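Local coordinates for Lactamase_B domain-containing protein (Bacillus lehensis G1, PDB 7EV5), which binds two zinc ions and probably acts as a dual-activity hydrolase resembling B3 metallo-beta-lactamases and glyoxalase II, at residues A[23-28]-A[119-124]; A[155-160]-A[202-207]. All coordinates share one frame; numbering follows the deposited sequence. Where two conformers were deposited one is given.

Interaction 1 (A[23-28]-A[119-124]); sequences EAVIFD and GTFTFS
Val25 faces two phenylalanines of the opposing strand and gives one methyl to each. Its CG2 sits over a face of the Phe121 ring in a CH-pi contact, 3.9 Å from the centroid and displaced toward the rim near CD2. With chi1 at -178°, the other methyl, CG1, lies anti to the backbone N and reaches Phe123, 4.2 Å from its CZ. Phe123 also receives Phe27 in an offset edge-to-face pair: the Phe27 edge is turned to the Phe123 face, the planes are at 85°, and the centroids lie 5.9 Å apart. At its rim Phe121 meets backbone, the Glu23 carbonyl O lying near the ring plane, 3.6 Å from CZ.

Beyond this apolar core the contact becomes polar and hydrated. Glu23 OE1 takes hydrogen bonds from two waters; one accepts from Thr120 N at 2.7 Å, while the other is hydrogen-bonded to Thr120 OG1. Asn19 also binds OE1 through its ND2, so three bonds hold this oxygen.

Strands 23-27 and 121-127 belong to different sheets, and their short segments run 9.7 Å apart at 31°, side chains filling the gap as in the αβ/βα sandwich of metallo-beta-lactamases. Leu17 and Leu48, from the strands flanking 23-27, pack on Phe121; Ile118 of strand 115-118 touches Val25 and Phe123, and Phe147 stacks on Phe27.

Interaction 2 (A[155-160]-A[202-207]); sequences QSIGRT and DHNPFL
Asn204 reaches across to the backbone of Ser156 and hydrogen-bonds it through its side-chain amide. Its ND2 donates to Ser156 O over 3.1 Å with an N-H...O angle of 158°. The oxygen lies in the amide plane of Asn204, whereas the nitrogen stands well above the carbonyl plane of Ser156, so the bond is fairly straight at the hydrogen but tilted at the acceptor. The amide's other end turns back on its own chain: OD1 accepts from Phe206 N at 3.0 Å, an Asx turn. That fold coincides with a type I beta turn from Asn204 to Leu207, closed by Leu207 N to Asn204 O.

Next to this buried amide the packing is apolar. Ile157 CG2 lies 4.1 Å from both Leu207 CD2, on the buried side, and Phe206 CB, which CD1 of the same isoleucine also approaches. Chi1 of 64° sets CG2 anti to the carbonyl carbon, from where it reaches the two turn residues.

The exposed ring of Phe206 borders the solvent side. It lies against the Gln155-Ser156 backbone, with Gln155 O at its edge, 3.4 Å from CE2, and Ser156 CA 3.7 Å from CD2. Farther out the Gln155 chain, bent at chi2, lies alongside His203 and Pro205, all three exposed; the orientation of its amide is uncertain.

Glu200 of helix 197-203 accepts through OE1 from both Gln155 N and Asn204 ND2. The Asn204 amide therefore uses its nitrogen for Glu200 and Ser156 and its oxygen for the turn, which would fix its rotation and tie the 204-207 turn to the short, weakly bonded strand around 156-157.

How the interactions relate
Interaction 1 closes before interaction 2 opens along the chain, and the two lie on opposite sides of its centre, their centres 27 Å apart and their nearest atoms about 12 Å apart. Interaction 1 joins the two six-stranded sheets of the metallo-beta-lactamase fold, whereas interaction 2 joins one strand of the small 152-153/156-157 hairpin to the turn at 204-207, near the C-terminus. Neither contact touches the zinc site, but each segment pair includes a residue beyond the contact that hydrogen-bonds a zinc ligand: Asp28 through its side chain to His59, Arg159 through its carbonyl O to His131. Both may thus help position the ligands of the site.

Interaction 1 (A[23-28]-A[119-124])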
# COMPACT_ATOMS: atom_id res chain seq x y z
N GLU A 23 -18.70 -3.56 4.66
CA GLU A 23 -17.86 -3.93 3.53
C GLU A 23 -16.49 -3.30 3.71
O GLU A 23 -16.34 -2.30 4.41
CB GLU A 23 -18.48 -3.43 2.23
CG GLU A 23 -19.85 -4.02 1.96
CD GLU A 23 -20.58 -3.27 0.86
OE1 GLU A 23 -20.52 -2.02 0.83
OE2 GLU A 23 -21.20 -3.94 0.01
N ALA A 24 -15.49 -3.90 3.08
CA ALA A 24 -14.13 -3.48 3.38
C ALA A 24 -13.22 -3.59 2.16
O ALA A 24 -13.42 -4.41 1.27
CB ALA A 24 -13.54 -4.32 4.51
N VAL A 25 -12.17 -2.77 2.19
CA VAL A 25 -11.07 -2.80 1.23
C VAL A 25 -9.79 -3.02 2.02
O VAL A 25 -9.56 -2.36 3.03
CB VAL A 25 -11.00 -1.48 0.42
CG1 VAL A 25 -9.88 -1.52 -0.62
CG2 VAL A 25 -12.33 -1.23 -0.28
N ILE A 26 -8.97 -3.97 1.56
CA ILE A 26 -7.73 -4.36 2.23
C ILE A 26 -6.56 -3.80 1.44
O ILE A 26 -6.50 -3.98 0.22
CB ILE A 26 -7.62 -5.89 2.33
CG1 ILE A 26 -8.80 -6.48 3.12
CG2 ILE A 26 -6.28 -6.26 2.95
CD1 ILE A 26 -8.86 -8.01 3.07
N PHE A 27 -5.62 -3.13 2.13
CA PHE A 27 -4.39 -2.65 1.52
C PHE A 27 -3.21 -3.40 2.10
O PHE A 27 -3.11 -3.55 3.32
CB PHE A 27 -4.18 -1.16 1.81
CG PHE A 27 -5.25 -0.29 1.22
CD1 PHE A 27 -5.08 0.29 -0.02
CD2 PHE A 27 -6.43 -0.08 1.91
CE1 PHE A 27 -6.08 1.09 -0.56
CE2 PHE A 27 -7.43 0.71 1.37
CZ PHE A 27 -7.25 1.29 0.14
N ASP A 28 -2.31 -3.86 1.23
CA ASP A 28 -1.00 -4.36 1.62
C ASP A 28 -1.00 -5.39 2.76
O ASP A 28 -0.40 -5.15 3.81
CB ASP A 28 -0.07 -3.20 1.97
CG ASP A 28 0.25 -2.31 0.79
OD1 ASP A 28 -0.29 -2.52 -0.31
OD2 ASP A 28 1.05 -1.36 0.97
N GLY A 119 -16.76 -1.38 -5.26
CA GLY A 119 -18.06 -1.29 -4.62
C GLY A 119 -18.50 0.17 -4.59
O GLY A 119 -18.54 0.84 -5.62
N THR A 120 -18.81 0.68 -3.40
CA THR A 120 -19.11 2.10 -3.26
C THR A 120 -17.93 2.93 -2.77
O THR A 120 -18.09 4.12 -2.47
CB THR A 120 -20.34 2.33 -2.36
OG1 THR A 120 -20.16 1.65 -1.12
CG2 THR A 120 -21.61 1.84 -3.05
N PHE A 121 -16.73 2.34 -2.67
CA PHE A 121 -15.53 3.10 -2.33
C PHE A 121 -14.91 3.63 -3.61
O PHE A 121 -14.54 2.85 -4.49
CB PHE A 121 -14.50 2.21 -1.64
CG PHE A 121 -14.98 1.52 -0.40
CD1 PHE A 121 -14.84 2.13 0.85
CD2 PHE A 121 -15.55 0.27 -0.46
CE1 PHE A 121 -15.27 1.49 2.00
CE2 PHE A 121 -15.99 -0.38 0.69
CZ PHE A 121 -15.84 0.24 1.93
N THR A 122 -14.76 4.95 -3.71
CA THR A 122 -14.06 5.53 -4.84
C THR A 122 -12.74 6.12 -4.40
O THR A 122 -12.64 6.76 -3.34
CB THR A 122 -14.91 6.57 -5.58
OG1 THR A 122 -16.11 5.94 -6.04
CG2 THR A 122 -14.16 7.11 -6.80
N PHE A 123 -11.71 5.87 -5.21
CA PHE A 123 -10.36 6.34 -4.94
C PHE A 123 -9.85 7.11 -6.13
O PHE A 123 -10.17 6.79 -7.28
CB PHE A 123 -9.42 5.15 -4.75
CG PHE A 123 -9.83 4.21 -3.66
CD1 PHE A 123 -9.53 4.49 -2.34
CD2 PHE A 123 -10.52 3.05 -3.96
CE1 PHE A 123 -9.92 3.61 -1.33
CE2 PHE A 123 -10.91 2.18 -2.96
CZ PHE A 123 -10.61 2.45 -1.65
N SER A 124 -9.08 8.15 -5.85
CA SER A 124 -8.19 8.73 -6.84
C SER A 124 -6.87 7.98 -6.77
O SER A 124 -6.37 7.67 -5.69
CB SER A 124 -7.95 10.21 -6.55
OG SER A 124 -9.09 10.99 -6.88
O HOH W 1 -19.02 -1.18 -1.47
O HOH W 2 -22.12 0.08 -0.07

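Interaction 2 (A[155-160]-A[202-207])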
# COMPACT_ATOMS: atom_id res chain seq x y z
N GLN A 155 8.13 11.66 9.42
CA GLN A 155 9.52 12.07 9.66
C GLN A 155 10.56 11.46 8.73
O GLN A 155 11.76 11.68 8.94
CB GLN A 155 9.96 11.89 11.13
CG GLN A 155 9.33 12.87 12.10
CD GLN A 155 9.79 14.28 11.85
OE1 GLN A 155 9.01 15.15 11.48
NE2 GLN A 155 11.08 14.52 12.06
N SER A 156 10.16 10.71 7.71
CA SER A 156 11.14 10.19 6.75
C SER A 156 10.44 9.93 5.43
O SER A 156 9.24 10.17 5.29
CB SER A 156 11.87 8.94 7.26
OG SER A 156 11.01 7.82 7.38
N ILE A 157 11.21 9.46 4.45
CA ILE A 157 10.69 9.13 3.14
C ILE A 157 11.18 7.73 2.75
O ILE A 157 12.06 7.16 3.39
CB ILE A 157 11.05 10.17 2.06
CG1 ILE A 157 12.56 10.24 1.84
CG2 ILE A 157 10.49 11.54 2.43
CD1 ILE A 157 12.96 11.21 0.74
N GLY A 158 10.57 7.18 1.70
CA GLY A 158 10.91 5.83 1.30
C GLY A 158 12.37 5.67 0.91
O GLY A 158 12.99 6.56 0.32
N ARG A 159 12.92 4.50 1.23
CA ARG A 159 14.26 4.18 0.76
C ARG A 159 14.24 4.05 -0.76
O ARG A 159 13.26 3.60 -1.36
CB ARG A 159 14.79 2.90 1.42
CG ARG A 159 14.02 1.64 1.08
CD ARG A 159 14.37 0.50 2.04
NE ARG A 159 15.74 0.05 1.85
CZ ARG A 159 16.29 -0.98 2.49
NH1 ARG A 159 15.59 -1.69 3.37
NH2 ARG A 159 17.55 -1.31 2.23
N THR A 160 15.34 4.47 -1.39
CA THR A 160 15.45 4.48 -2.84
C THR A 160 16.61 3.62 -3.33
O THR A 160 17.06 3.77 -4.47
CB THR A 160 15.56 5.91 -3.37
OG1 THR A 160 16.65 6.58 -2.71
CG2 THR A 160 14.29 6.64 -3.08
N ASP A 202 5.39 20.60 7.10
CA ASP A 202 5.97 21.52 8.07
C ASP A 202 7.15 20.95 8.84
O ASP A 202 7.97 21.72 9.34
CB ASP A 202 4.89 21.98 9.06
CG ASP A 202 3.79 22.78 8.39
OD1 ASP A 202 3.99 23.22 7.24
OD2 ASP A 202 2.73 22.96 9.02
N HIS A 203 7.27 19.62 8.95
CA HIS A 203 8.25 19.07 9.88
C HIS A 203 9.09 17.91 9.37
O HIS A 203 10.02 17.51 10.07
CB HIS A 203 7.57 18.66 11.20
CG HIS A 203 6.61 19.68 11.73
ND1 HIS A 203 6.98 20.98 12.00
CD2 HIS A 203 5.30 19.58 12.05
CE1 HIS A 203 5.93 21.65 12.45
NE2 HIS A 203 4.90 20.82 12.50
N ASN A 204 8.81 17.34 8.20
CA ASN A 204 9.63 16.24 7.69
C ASN A 204 10.98 16.79 7.25
O ASN A 204 11.03 17.62 6.34
CB ASN A 204 8.93 15.56 6.52
CG ASN A 204 9.59 14.25 6.11
OD1 ASN A 204 10.79 14.21 5.84
ND2 ASN A 204 8.80 13.18 6.03
N PRO A 205 12.09 16.35 7.86
CA PRO A 205 13.39 16.96 7.53
C PRO A 205 13.87 16.67 6.12
O PRO A 205 14.76 17.39 5.63
CB PRO A 205 14.33 16.36 8.58
CG PRO A 205 13.68 15.08 8.99
CD PRO A 205 12.20 15.32 8.90
N PHE A 206 13.33 15.67 5.44
CA PHE A 206 13.70 15.36 4.07
C PHE A 206 12.91 16.16 3.05
O PHE A 206 13.13 15.98 1.84
CB PHE A 206 13.54 13.86 3.80
CG PHE A 206 14.29 12.98 4.76
CD1 PHE A 206 15.55 12.50 4.44
CD2 PHE A 206 13.74 12.64 5.98
CE1 PHE A 206 16.25 11.70 5.32
CE2 PHE A 206 14.43 11.83 6.87
CZ PHE A 206 15.68 11.36 6.54
N LEU A 207 12.01 17.04 3.49
CA LEU A 207 11.14 17.78 2.59
C LEU A 207 11.45 19.27 2.50
O LEU A 207 10.77 19.97 1.74
CB LEU A 207 9.66 17.56 2.95
CG LEU A 207 9.16 16.12 2.79
CD1 LEU A 207 7.64 16.09 2.74
CD2 LEU A 207 9.76 15.46 1.56